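CheQ (Campylobacter jejuni subsp. jejuni, PDB 6A51) probably regulates transcription of the core chemotaxis operon cheVAW in this bacterial pathogen, controlling the genes specifically and together with the regulator CheP. Local coordinates at residues K45-V50 with R65-E70; Y131-L136 with I159-S164; G53-T58 with F85-A90. One frame throughout, in Å; residues are numbered along the deposited sequence.

Interaction 1 (K45-V50 with R65-E70)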
ATOM      1  N   LYS A  45      -6.955   3.049  21.328  1.00 30.53           N
ATOM      2  CA  LYS A  45      -6.259   4.132  22.019  1.00 36.44           C
ATOM      3  C   LYS A  45      -6.082   3.863  23.510  1.00 38.63           C
ATOM      4  O   LYS A  45      -5.253   4.514  24.152  1.00 46.88           O
ATOM      5  CB  LYS A  45      -7.008   5.455  21.844  1.00 31.95           C
ATOM      6  CG  LYS A  45      -7.296   5.833  20.425  1.00 31.00           C
ATOM      7  CD  LYS A  45      -7.259   7.335  20.246  1.00 42.63           C
ATOM      8  CE  LYS A  45      -8.143   7.769  19.093  1.00 42.25           C
ATOM      9  NZ  LYS A  45      -7.890   9.166  18.654  1.00 61.58           N
ATOM     10  N   PHE A  46      -6.840   2.930  24.078  1.00 42.25           N
ATOM     11  CA  PHE A  46      -6.813   2.686  25.511  1.00 34.05           C
ATOM     12  C   PHE A  46      -6.104   1.402  25.905  1.00 35.00           C
ATOM     13  O   PHE A  46      -5.846   1.208  27.095  1.00 42.92           O
ATOM     14  CB  PHE A  46      -8.237   2.660  26.070  1.00 19.21           C
ATOM     15  CG  PHE A  46      -8.981   3.921  25.835  1.00 41.29           C
ATOM     16  CD1 PHE A  46      -8.758   5.031  26.638  1.00 43.66           C
ATOM     17  CD2 PHE A  46      -9.891   4.012  24.801  1.00 41.07           C
ATOM     18  CE1 PHE A  46      -9.448   6.203  26.419  1.00 49.70           C
ATOM     19  CE2 PHE A  46     -10.587   5.183  24.572  1.00 44.57           C
ATOM     20  CZ  PHE A  46     -10.362   6.280  25.378  1.00 55.71           C
ATOM     21  N   TRP A  47      -5.813   0.505  24.968  1.00 40.77           N
ATOM     22  CA  TRP A  47      -4.844  -0.535  25.268  1.00 32.69           C
ATOM     23  C   TRP A  47      -3.506   0.126  25.510  1.00 42.01           C
ATOM     24  O   TRP A  47      -3.188   1.148  24.896  1.00 61.06           O
ATOM     25  CB  TRP A  47      -4.688  -1.543  24.124  1.00 35.77           C
ATOM     26  CG  TRP A  47      -5.934  -1.984  23.434  1.00 48.35           C
ATOM     27  CD1 TRP A  47      -7.219  -1.892  23.894  1.00 29.83           C
ATOM     28  CD2 TRP A  47      -6.008  -2.588  22.142  1.00 47.86           C
ATOM     29  NE1 TRP A  47      -8.086  -2.397  22.958  1.00 44.81           N
ATOM     30  CE2 TRP A  47      -7.367  -2.831  21.873  1.00 55.03           C
ATOM     31  CE3 TRP A  47      -5.055  -2.938  21.181  1.00 43.66           C
ATOM     32  CZ2 TRP A  47      -7.798  -3.416  20.682  1.00 53.52           C
ATOM     33  CZ3 TRP A  47      -5.484  -3.521  20.006  1.00 49.40           C
ATOM     34  CH2 TRP A  47      -6.843  -3.751  19.766  1.00 43.91           C
ATOM     35  N   LYS A  48      -2.900  -0.506  26.506  1.00 43.07           N
ATOM     36  CA  LYS A  48      -1.656  -0.292  27.191  1.00 59.46           C
ATOM     37  C   LYS A  48      -0.442  -0.451  26.377  1.00 68.94           C
ATOM     38  O   LYS A  48       0.453   0.356  26.461  1.00 46.56           O
ATOM     39  CB  LYS A  48      -1.589  -1.318  28.310  1.00 76.64           C
ATOM     40  CG  LYS A  48      -0.302  -1.325  29.084  1.00 83.22           C
ATOM     41  CD  LYS A  48      -0.367  -2.227  30.297  1.00100.78           C
ATOM     42  CE  LYS A  48       1.016  -2.682  30.735  1.00 85.35           C
ATOM     43  NZ  LYS A  48       1.992  -1.571  30.662  1.00 92.21           N
ATOM     44  N   ASN A  49      -0.386  -1.516  25.625  1.00 76.80           N
ATOM     45  CA  ASN A  49       0.732  -1.677  24.774  1.00 58.66           C
ATOM     46  C   ASN A  49       0.060  -1.745  23.461  1.00 63.58           C
ATOM     47  O   ASN A  49      -0.646  -2.678  23.204  1.00 83.67           O
ATOM     48  CB  ASN A  49       1.453  -2.975  25.061  1.00 76.77           C
ATOM     49  CG  ASN A  49       2.222  -2.942  26.355  1.00 78.55           C
ATOM     50  OD1 ASN A  49       3.041  -2.061  26.593  1.00 66.89           O
ATOM     51  ND2 ASN A  49       1.964  -3.911  27.195  1.00 59.46           N
ATOM     52  N   VAL A  50       0.211  -0.694  22.669  1.00 39.39           N
ATOM     53  CA  VAL A  50      -0.411  -0.643  21.361  1.00 51.44           C
ATOM     54  C   VAL A  50       0.600  -0.203  20.321  1.00 44.76           C
ATOM     55  O   VAL A  50       1.283   0.806  20.496  1.00 45.73           O
ATOM     56  CB  VAL A  50      -1.608   0.325  21.343  1.00 48.55           C
ATOM     57  CG1 VAL A  50      -1.170   1.718  21.773  1.00 40.25           C
ATOM     58  CG2 VAL A  50      -2.240   0.361  19.960  1.00 35.40           C
ATOM     59  N   ARG A  65      -0.076  -6.751  14.445  1.00 39.65           N
ATOM     60  CA  ARG A  65      -0.817  -7.956  14.836  1.00 46.31           C
ATOM     61  C   ARG A  65      -0.397  -8.472  16.200  1.00 42.62           C
ATOM     62  O   ARG A  65      -1.207  -9.085  16.906  1.00 52.93           O
ATOM     63  CB  ARG A  65      -0.625  -9.071  13.812  1.00 41.02           C
ATOM     64  CG  ARG A  65      -1.094  -8.723  12.450  1.00 47.96           C
ATOM     65  CD  ARG A  65      -0.561  -9.649  11.368  1.00 40.18           C
ATOM     66  NE  ARG A  65      -1.546  -9.669  10.310  1.00 47.31           N
ATOM     67  CZ  ARG A  65      -2.573 -10.501  10.266  1.00 43.39           C
ATOM     68  NH1 ARG A  65      -2.699 -11.430  11.208  1.00 46.07           N
ATOM     69  NH2 ARG A  65      -3.461 -10.411   9.277  1.00 42.70           N
ATOM     70  N   ASN A  66       0.867  -8.258  16.563  1.00 34.27           N
ATOM     71  CA  ASN A  66       1.447  -8.665  17.831  1.00 41.39           C
ATOM     72  C   ASN A  66       0.743  -7.997  19.012  1.00 54.91           C
ATOM     73  O   ASN A  66       0.416  -8.684  19.987  1.00 72.37           O
ATOM     74  CB  ASN A  66       2.950  -8.363  17.747  1.00 47.80           C
ATOM     75  CG  ASN A  66       3.733  -8.724  18.993  1.00 81.52           C
ATOM     76  OD1 ASN A  66       3.181  -9.162  20.008  1.00 91.92           O
ATOM     77  ND2 ASN A  66       5.063  -8.584  18.897  1.00 88.99           N
ATOM     78  N   CYS A  67       0.382  -6.717  18.906  1.00 48.71           N
ATOM     79  CA  CYS A  67      -0.260  -6.008  20.005  1.00 42.48           C
ATOM     80  C   CYS A  67      -1.742  -6.354  20.197  1.00 55.33           C
ATOM     81  O   CYS A  67      -2.344  -5.864  21.161  1.00 59.79           O
ATOM     82  CB  CYS A  67      -0.094  -4.490  19.817  1.00 45.48           C
ATOM     83  SG  CYS A  67      -1.365  -3.616  18.831  1.00 51.11           S
ATOM     84  N   ILE A  68      -2.351  -7.180  19.334  1.00 47.06           N
ATOM     85  CA  ILE A  68      -3.763  -7.531  19.509  1.00 52.40           C
ATOM     86  C   ILE A  68      -3.946  -8.326  20.801  1.00 47.95           C
ATOM     87  O   ILE A  68      -3.122  -9.189  21.145  1.00 58.83           O
ATOM     88  CB  ILE A  68      -4.278  -8.313  18.285  1.00 49.80           C
ATOM     89  CG1 ILE A  68      -4.057  -7.505  17.008  1.00 43.57           C
ATOM     90  CG2 ILE A  68      -5.774  -8.580  18.388  1.00 40.27           C
ATOM     91  CD1 ILE A  68      -4.842  -6.218  16.980  1.00 30.02           C
ATOM     92  N   LEU A  69      -5.027  -8.035  21.532  1.00 63.85           N
ATOM     93  CA  LEU A  69      -5.307  -8.718  22.797  1.00 64.82           C
ATOM     94  C   LEU A  69      -5.759 -10.161  22.562  1.00 68.63           C
ATOM     95  O   LEU A  69      -6.346 -10.489  21.524  1.00 62.12           O
ATOM     96  CB  LEU A  69      -6.393  -7.975  23.578  1.00 49.52           C
ATOM     97  CG  LEU A  69      -6.328  -6.452  23.694  1.00 52.91           C
ATOM     98  CD1 LEU A  69      -7.618  -5.896  24.282  1.00 46.56           C
ATOM     99  CD2 LEU A  69      -5.158  -6.032  24.535  1.00 38.74           C
ATOM    100  N   GLU A  70      -5.484 -11.035  23.549  1.00 77.01           N
ATOM    101  CA  GLU A  70      -6.018 -12.400  23.493  1.00 66.69           C
ATOM    102  C   GLU A  70      -7.534 -12.398  23.530  1.00 60.45           C
ATOM    103  O   GLU A  70      -8.170 -13.236  22.883  1.00 67.95           O
ATOM    104  CB  GLU A  70      -5.479 -13.260  24.636  1.00 52.36           C
ATOM    105  CG  GLU A  70      -4.085 -13.823  24.380  1.00 94.40           C
ATOM    106  CD  GLU A  70      -2.986 -12.771  24.468  1.00112.65           C
ATOM    107  OE1 GLU A  70      -3.257 -11.658  24.975  1.00109.04           O
ATOM    108  OE2 GLU A  70      -1.849 -13.058  24.026  1.00118.03           O
TER
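Trp47 lays the five-membered part of its indole against Leu69, whose CD1 methyl sits over one face in a CH-pi contact, 3.9 Å from the ring centroid and 15° off the ring normal. Trp47 NE1 comes nearest this methyl, 3.8 Å from Leu69 CD1, while Leu69 CG stands behind, near the CD2-CE2 bond that Trp47's two rings share. Both side chains turn CG opposite their own carbonyl carbon (chi1 -41° in Trp47), which stretches each out toward the other loop. At the far corner of the indole, Trp47 CZ3 meets Ile68 CD1 at 4.1 Å, the methyl lying near the ring plane at its edge. Ile68 starts out in the other direction, and only the tip of its longer branch turns back to the indole; the residue also rests on Ile28 of strand 27-29. Cys67 joins the two loops farther along, against Val50. Its SG stands between its own backbone N and carbonyl carbon (chi1 88°) and touches Val50 CA at 4.0 Å and Val50 CG2 at 4.2 Å. A broad aromatic plate suits this place because it can meet a leucine by its face and an isoleucine by its edge. The cross-loop chemistry is apolar, implying that van der Waals contact and partial burial of carbon and sulfur, rather than polar bonds between the two loops, probably hold them together.

Interaction 2 (Y131-L136 with I159-S164)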
ATOM      1  N   TYR A 131       6.982  -4.962  -7.652  1.00 25.58           N
ATOM      2  CA  TYR A 131       8.433  -5.125  -7.585  1.00 27.23           C
ATOM      3  C   TYR A 131       8.880  -6.400  -8.294  1.00 28.50           C
ATOM      4  O   TYR A 131       9.851  -6.391  -9.062  1.00 26.01           O
ATOM      5  CB  TYR A 131       8.899  -5.157  -6.128  1.00 24.81           C
ATOM      6  CG  TYR A 131       9.191  -3.815  -5.469  1.00 33.80           C
ATOM      7  CD1 TYR A 131      10.205  -2.991  -5.937  1.00 35.66           C
ATOM      8  CD2 TYR A 131       8.502  -3.412  -4.329  1.00 39.97           C
ATOM      9  CE1 TYR A 131      10.494  -1.783  -5.320  1.00 28.94           C
ATOM     10  CE2 TYR A 131       8.790  -2.205  -3.701  1.00 38.32           C
ATOM     11  CZ  TYR A 131       9.784  -1.402  -4.205  1.00 34.89           C
ATOM     12  OH  TYR A 131      10.077  -0.208  -3.594  1.00 42.00           O
ATOM     13  N   ASP A 132       8.178  -7.510  -8.051  1.00 29.37           N
ATOM     14  CA  ASP A 132       8.540  -8.775  -8.689  1.00 32.37           C
ATOM     15  C   ASP A 132       8.406  -8.680 -10.205  1.00 34.63           C
ATOM     16  O   ASP A 132       9.287  -9.128 -10.949  1.00 40.96           O
ATOM     17  CB  ASP A 132       7.663  -9.905  -8.150  1.00 27.87           C
ATOM     18  CG  ASP A 132       7.907 -10.204  -6.669  1.00 37.89           C
ATOM     19  OD1 ASP A 132       8.993  -9.854  -6.135  1.00 37.55           O
ATOM     20  OD2 ASP A 132       6.998 -10.794  -6.039  1.00 39.64           O
ATOM     21  N   PHE A 133       7.301  -8.097 -10.674  1.00 28.15           N
ATOM     22  CA  PHE A 133       7.118  -7.831 -12.095  1.00 33.01           C
ATOM     23  C   PHE A 133       8.266  -6.996 -12.661  1.00 28.66           C
ATOM     24  O   PHE A 133       8.798  -7.298 -13.735  1.00 30.86           O
ATOM     25  CB  PHE A 133       5.770  -7.136 -12.286  1.00 27.22           C
ATOM     26  CG  PHE A 133       5.530  -6.610 -13.661  1.00 28.81           C
ATOM     27  CD1 PHE A 133       5.227  -7.482 -14.712  1.00 30.62           C
ATOM     28  CD2 PHE A 133       5.548  -5.233 -13.896  1.00 18.74           C
ATOM     29  CE1 PHE A 133       4.962  -6.993 -15.999  1.00 27.38           C
ATOM     30  CE2 PHE A 133       5.282  -4.721 -15.175  1.00 24.61           C
ATOM     31  CZ  PHE A 133       4.995  -5.605 -16.231  1.00 30.76           C
ATOM     32  N   LEU A 134       8.682  -5.962 -11.939  1.00 20.33           N
ATOM     33  CA  LEU A 134       9.789  -5.129 -12.386  1.00 24.27           C
ATOM     34  C   LEU A 134      11.146  -5.809 -12.252  1.00 31.83           C
ATOM     35  O   LEU A 134      12.127  -5.295 -12.799  1.00 28.13           O
ATOM     36  CB  LEU A 134       9.801  -3.820 -11.589  1.00 24.45           C
ATOM     37  CG  LEU A 134       8.570  -2.938 -11.767  1.00 28.60           C
ATOM     38  CD1 LEU A 134       8.680  -1.740 -10.864  1.00 21.02           C
ATOM     39  CD2 LEU A 134       8.450  -2.517 -13.239  1.00 24.44           C
ATOM     40  N   GLY A 135      11.239  -6.923 -11.526  1.00 26.64           N
ATOM     41  CA  GLY A 135      12.530  -7.531 -11.273  1.00 27.23           C
ATOM     42  C   GLY A 135      13.460  -6.700 -10.412  1.00 35.54           C
ATOM     43  O   GLY A 135      14.681  -6.783 -10.574  1.00 32.68           O
ATOM     44  N   LEU A 136      12.916  -5.904  -9.497  1.00 18.36           N
ATOM     45  CA  LEU A 136      13.710  -5.060  -8.621  1.00 37.42           C
ATOM     46  C   LEU A 136      13.619  -5.571  -7.193  1.00 34.50           C
ATOM     47  O   LEU A 136      12.763  -6.395  -6.850  1.00 32.47           O
ATOM     48  CB  LEU A 136      13.247  -3.602  -8.686  1.00 30.01           C
ATOM     49  CG  LEU A 136      13.232  -3.007 -10.091  1.00 32.88           C
ATOM     50  CD1 LEU A 136      12.742  -1.588 -10.022  1.00 26.22           C
ATOM     51  CD2 LEU A 136      14.608  -3.069 -10.740  1.00 26.39           C
ATOM     52  N   ILE A 159      13.043   0.858 -17.622  1.00 26.76           N
ATOM     53  CA  ILE A 159      12.075  -0.221 -17.799  1.00 23.31           C
ATOM     54  C   ILE A 159      10.786   0.366 -18.348  1.00 27.83           C
ATOM     55  O   ILE A 159      10.178   1.254 -17.737  1.00 40.01           O
ATOM     56  CB  ILE A 159      11.805  -0.963 -16.483  1.00 28.25           C
ATOM     57  CG1 ILE A 159      13.074  -1.589 -15.922  1.00 26.31           C
ATOM     58  CG2 ILE A 159      10.792  -2.071 -16.710  1.00 27.38           C
ATOM     59  CD1 ILE A 159      12.954  -1.939 -14.453  1.00 25.32           C
ATOM     60  N   LYS A 160      10.343  -0.138 -19.487  1.00 24.26           N
ATOM     61  CA  LYS A 160       9.143   0.371 -20.136  1.00 25.56           C
ATOM     62  C   LYS A 160       8.051  -0.695 -20.042  1.00 23.57           C
ATOM     63  O   LYS A 160       8.230  -1.817 -20.529  1.00 29.92           O
ATOM     64  CB  LYS A 160       9.442   0.767 -21.587  1.00 16.73           C
ATOM     65  CG  LYS A 160       8.242   1.401 -22.278  1.00 28.20           C
ATOM     66  CD  LYS A 160       8.580   2.200 -23.539  1.00 29.24           C
ATOM     67  CE  LYS A 160       7.294   2.779 -24.146  1.00 37.96           C
ATOM     68  NZ  LYS A 160       7.424   3.363 -25.524  1.00 40.79           N
ATOM     69  N   ILE A 161       6.935  -0.354 -19.396  1.00 21.39           N
ATOM     70  CA  ILE A 161       5.908  -1.329 -19.045  1.00 25.11           C
ATOM     71  C   ILE A 161       4.602  -1.104 -19.776  1.00 23.23           C
ATOM     72  O   ILE A 161       3.666  -1.894 -19.600  1.00 36.13           O
ATOM     73  CB  ILE A 161       5.658  -1.339 -17.531  1.00 35.42           C
ATOM     74  CG1 ILE A 161       5.141   0.035 -17.093  1.00 25.26           C
ATOM     75  CG2 ILE A 161       6.934  -1.722 -16.788  1.00 21.91           C
ATOM     76  CD1 ILE A 161       4.962   0.132 -15.586  1.00 25.16           C
ATOM     77  N   THR A 162       4.515  -0.065 -20.599  1.00 26.16           N
ATOM     78  CA  THR A 162       3.288   0.390 -21.242  1.00 24.58           C
ATOM     79  C   THR A 162       3.713   1.136 -22.491  1.00 32.65           C
ATOM     80  O   THR A 162       4.854   1.591 -22.587  1.00 28.56           O
ATOM     81  CB  THR A 162       2.483   1.281 -20.288  1.00 26.93           C
ATOM     82  OG1 THR A 162       1.655   0.453 -19.466  1.00 34.30           O
ATOM     83  CG2 THR A 162       1.651   2.341 -21.002  1.00 39.81           C
ATOM     84  N   GLU A 163       2.808   1.219 -23.465  1.00 40.16           N
ATOM     85  CA  GLU A 163       3.033   2.055 -24.641  1.00 37.96           C
ATOM     86  C   GLU A 163       3.678   3.391 -24.274  1.00 40.03           C
ATOM     87  O   GLU A 163       4.551   3.878 -24.991  1.00 35.82           O
ATOM     88  CB  GLU A 163       1.710   2.286 -25.364  1.00 31.83           C
ATOM     89  CG  GLU A 163       1.846   2.371 -26.861  1.00 65.44           C
ATOM     90  CD  GLU A 163       0.698   1.680 -27.595  1.00 91.04           C
ATOM     91  OE1 GLU A 163       0.987   0.773 -28.423  1.00 67.56           O
ATOM     92  OE2 GLU A 163      -0.481   2.042 -27.340  1.00 77.35           O
ATOM     93  N   SER A 164       3.301   3.953 -23.121  1.00 41.87           N
ATOM     94  CA  SER A 164       3.717   5.290 -22.727  1.00 37.47           C
ATOM     95  C   SER A 164       4.388   5.414 -21.351  1.00 51.72           C
ATOM     96  O   SER A 164       4.886   6.503 -21.042  1.00 36.31           O
ATOM     97  CB  SER A 164       2.497   6.217 -22.729  1.00 35.95           C
ATOM     98  OG  SER A 164       1.539   5.709 -21.805  1.00 46.63           O
TER
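Ile161 sets its CG2 methyl against two neighbours at once on the last turn of helix 127-134, touching Phe133 CE2 at 3.8 Å and Leu134 CD2 at 3.9 Å. Phe133 reaches it by setting CG opposite its own backbone N (chi1 171°), which swings the ring toward the 159-164 segment; the methyl meets the ring obliquely. Leu134 is turned the other way, with CG opposite the carbonyl carbon, and its extended chain slants across Ile161. The same CD2 methyl of Leu134 lies 4.2 Å from Ile159 CG2, so one leucine branch serves two isoleucines. Ile159 sends its longer branch to the helix end, where CD1 rests 3.8 Å from Leu134 O and 4.2 Å from Leu136 CD2. Branched aliphatic chains suit this surface, since each offers methyls in more than one direction. Gly135 takes a positive phi (66°), easy for glycine, and brings Leu136 round to Ile159; Gly135 N bonds back to Asp132 O and Leu136 N to Tyr131 O. The arrangement is that of a helix capped by a Schellman motif and packed on edge strand 159-160 of a three-stranded antiparallel sheet and on the loop that leaves it.

Interaction 3 (G53-T58 with F85-A90)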
ATOM      1  N   GLY A  53       0.430   1.970  13.089  1.00 27.96           N
ATOM      2  CA  GLY A  53       1.191   2.510  11.986  1.00 25.28           C
ATOM      3  C   GLY A  53       0.255   3.295  11.104  1.00 30.29           C
ATOM      4  O   GLY A  53      -0.955   3.049  11.076  1.00 33.18           O
ATOM      5  N   ARG A  54       0.834   4.251  10.379  1.00 23.75           N
ATOM      6  CA  ARG A  54       0.114   4.985   9.349  1.00 28.05           C
ATOM      7  C   ARG A  54       1.117   5.401   8.286  1.00 30.64           C
ATOM      8  O   ARG A  54       2.326   5.434   8.533  1.00 37.94           O
ATOM      9  CB  ARG A  54      -0.606   6.214   9.917  1.00 19.51           C
ATOM     10  CG  ARG A  54       0.328   7.102  10.747  1.00 45.39           C
ATOM     11  CD  ARG A  54      -0.309   8.435  11.130  1.00 37.71           C
ATOM     12  NE  ARG A  54      -0.265   9.344   9.999  1.00 45.47           N
ATOM     13  CZ  ARG A  54       0.334  10.521  10.010  1.00 29.65           C
ATOM     14  NH1 ARG A  54       0.907  10.958  11.111  1.00 33.66           N
ATOM     15  NH2 ARG A  54       0.318  11.278   8.922  1.00 57.74           N
ATOM     16  N   TYR A  55       0.604   5.696   7.096  1.00 32.58           N
ATOM     17  CA  TYR A  55       1.393   6.333   6.053  1.00 40.06           C
ATOM     18  C   TYR A  55       1.296   7.843   6.223  1.00 38.42           C
ATOM     19  O   TYR A  55       0.293   8.363   6.721  1.00 32.06           O
ATOM     20  CB  TYR A  55       0.913   5.916   4.657  1.00 28.93           C
ATOM     21  CG  TYR A  55       1.115   4.452   4.369  1.00 23.52           C
ATOM     22  CD1 TYR A  55       2.385   3.963   4.064  1.00 33.03           C
ATOM     23  CD2 TYR A  55       0.054   3.549   4.429  1.00 25.08           C
ATOM     24  CE1 TYR A  55       2.600   2.621   3.828  1.00 26.77           C
ATOM     25  CE2 TYR A  55       0.259   2.177   4.186  1.00 22.45           C
ATOM     26  CZ  TYR A  55       1.531   1.731   3.886  1.00 26.47           C
ATOM     27  OH  TYR A  55       1.762   0.401   3.641  1.00 26.79           O
ATOM     28  N   GLN A  56       2.346   8.547   5.791  1.00 35.48           N
ATOM     29  CA  GLN A  56       2.444   9.974   6.071  1.00 27.86           C
ATOM     30  C   GLN A  56       1.249  10.745   5.527  1.00 36.85           C
ATOM     31  O   GLN A  56       0.714  11.628   6.207  1.00 52.50           O
ATOM     32  CB  GLN A  56       3.739  10.530   5.498  1.00 31.16           C
ATOM     33  CG  GLN A  56       3.804  12.035   5.517  1.00 30.27           C
ATOM     34  CD  GLN A  56       5.119  12.542   4.976  1.00 39.59           C
ATOM     35  OE1 GLN A  56       6.149  11.861   5.070  1.00 37.70           O
ATOM     36  NE2 GLN A  56       5.094  13.729   4.385  1.00 33.88           N
ATOM     37  N   GLY A  57       0.798  10.423   4.317  1.00 24.17           N
ATOM     38  CA  GLY A  57      -0.235  11.270   3.749  1.00 27.78           C
ATOM     39  C   GLY A  57      -1.626  11.096   4.343  1.00 40.40           C
ATOM     40  O   GLY A  57      -2.495  11.938   4.081  1.00 56.53           O
ATOM     41  N   THR A  58      -1.865  10.049   5.130  1.00 31.41           N
ATOM     42  CA  THR A  58      -3.212   9.713   5.567  1.00 37.21           C
ATOM     43  C   THR A  58      -3.232   9.351   7.041  1.00 38.82           C
ATOM     44  O   THR A  58      -2.208   9.012   7.636  1.00 60.39           O
ATOM     45  CB  THR A  58      -3.771   8.534   4.777  1.00 46.77           C
ATOM     46  OG1 THR A  58      -2.899   7.404   4.961  1.00 43.17           O
ATOM     47  CG2 THR A  58      -3.873   8.893   3.293  1.00 29.12           C
ATOM     48  N   PHE A  85       0.894  -5.682   0.522  1.00 30.13           N
ATOM     49  CA  PHE A  85       0.075  -4.549   0.132  1.00 32.58           C
ATOM     50  C   PHE A  85       0.559  -3.268   0.779  1.00 26.39           C
ATOM     51  O   PHE A  85       1.236  -3.271   1.813  1.00 28.81           O
ATOM     52  CB  PHE A  85      -1.392  -4.786   0.474  1.00 31.65           C
ATOM     53  CG  PHE A  85      -2.085  -5.687  -0.502  1.00 37.33           C
ATOM     54  CD1 PHE A  85      -2.004  -7.072  -0.360  1.00 34.65           C
ATOM     55  CD2 PHE A  85      -2.787  -5.156  -1.588  1.00 32.80           C
ATOM     56  CE1 PHE A  85      -2.636  -7.916  -1.266  1.00 32.58           C
ATOM     57  CE2 PHE A  85      -3.428  -5.998  -2.505  1.00 41.29           C
ATOM     58  CZ  PHE A  85      -3.354  -7.383  -2.339  1.00 30.74           C
ATOM     59  N   VAL A  86       0.221  -2.161   0.123  1.00 20.43           N
ATOM     60  CA  VAL A  86       0.358  -0.824   0.677  1.00 24.79           C
ATOM     61  C   VAL A  86      -0.919  -0.071   0.328  1.00 25.99           C
ATOM     62  O   VAL A  86      -1.659  -0.450  -0.582  1.00 24.48           O
ATOM     63  CB  VAL A  86       1.588  -0.072   0.126  1.00 27.19           C
ATOM     64  CG1 VAL A  86       2.836  -0.921   0.236  1.00 24.45           C
ATOM     65  CG2 VAL A  86       1.345   0.346  -1.313  1.00 21.35           C
ATOM     66  N   LEU A  87      -1.193   0.985   1.084  1.00 30.23           N
ATOM     67  CA  LEU A  87      -2.301   1.863   0.735  1.00 28.57           C
ATOM     68  C   LEU A  87      -2.105   2.400  -0.679  1.00 33.90           C
ATOM     69  O   LEU A  87      -0.987   2.744  -1.078  1.00 34.44           O
ATOM     70  CB  LEU A  87      -2.371   3.016   1.728  1.00 28.35           C
ATOM     71  CG  LEU A  87      -3.692   3.369   2.375  1.00 35.21           C
ATOM     72  CD1 LEU A  87      -4.411   2.110   2.770  1.00 34.65           C
ATOM     73  CD2 LEU A  87      -3.362   4.188   3.591  1.00 41.75           C
ATOM     74  N   ALA A  88      -3.191   2.458  -1.452  1.00 33.23           N
ATOM     75  CA  ALA A  88      -3.072   2.921  -2.836  1.00 26.42           C
ATOM     76  C   ALA A  88      -2.590   4.363  -2.904  1.00 30.49           C
ATOM     77  O   ALA A  88      -1.741   4.696  -3.741  1.00 35.19           O
ATOM     78  CB  ALA A  88      -4.406   2.771  -3.561  1.00 27.79           C
ATOM     79  N   SER A  89      -3.134   5.238  -2.043  1.00 28.97           N
ATOM     80  CA  SER A  89      -2.646   6.618  -1.955  1.00 37.91           C
ATOM     81  C   SER A  89      -1.145   6.676  -1.677  1.00 26.16           C
ATOM     82  O   SER A  89      -0.444   7.552  -2.198  1.00 23.97           O
ATOM     83  CB  SER A  89      -3.393   7.370  -0.857  1.00 27.61           C
ATOM     84  OG  SER A  89      -3.363   6.611   0.348  1.00 39.51           O
ATOM     85  N   ALA A  90      -0.637   5.767  -0.840  1.00 21.39           N
ATOM     86  CA  ALA A  90       0.797   5.727  -0.573  1.00 22.56           C
ATOM     87  C   ALA A  90       1.567   5.274  -1.802  1.00 31.84           C
ATOM     88  O   ALA A  90       2.636   5.820  -2.111  1.00 38.65           O
ATOM     89  CB  ALA A  90       1.101   4.800   0.609  1.00 21.15           C
TER
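A type I beta turn, Tyr55 to Thr58, leads out of strand 52-55 and packs against the junction of strand 85-87 and helix 88-95, so that parts of two separate sheets meet near the centre of the chain. The short strand segments lie at 65° to each other, and Tyr55 bridges them. Its ring takes Ala90 CB over one face in a CH-pi contact, the methyl 3.9 Å from the ring centroid and 19° off the normal. Alanine suits the first turn of the helix because its small side chain lets the helix approach the ring closely. Leu87, at the N-cap position, comes obliquely to the ring, with CD2 at 3.6 Å from Tyr55 CD2, and Val86 lies by the phenol end, crossing the tyrosine at about a right angle. The polar need of Tyr55 OH is met elsewhere, by a hydrogen bond with Glu22 O. The turn closes with Thr58 N bonded to Tyr55 O at 3.2 Å. Arg54 holds it: NE donates to Thr58 O at 3.1 Å with an angle of 158° at the hydrogen, with a weak second bond from NH2 to Gln56 O. Arginine suits the place because its long chain carries the flat guanidinium round to the turn. Thr58 places OG1 between its backbone N and carbonyl carbon, 3.5 Å from Leu87 CD2, and CG2 opposite the carbonyl carbon, 3.8 Å from Ser89 OG.

How the interactions relate
The three contacts are spread along an elongated chain. Interaction 3 lies about 6 Å from its centre, while interactions 1 and 2 are on opposite sides of it, about 39 Å apart; interaction 3 is about 21 Å and about 22 Å from them, centre to centre. Interactions 1 and 3 alternate in sequence: 45-50 lies just before strand 52-55, 53-58 covers most of that strand and the turn after it, and the loop segment 65-70 precedes 85-90. Interaction 2 comes later, on helix 127-134, directly after strand 122-126, the partner of strand 85-87. Of the three, only interaction 3 joins two sheets; interaction 1 links loops beside the mixed sheet, and interaction 2 places a helix end on a third.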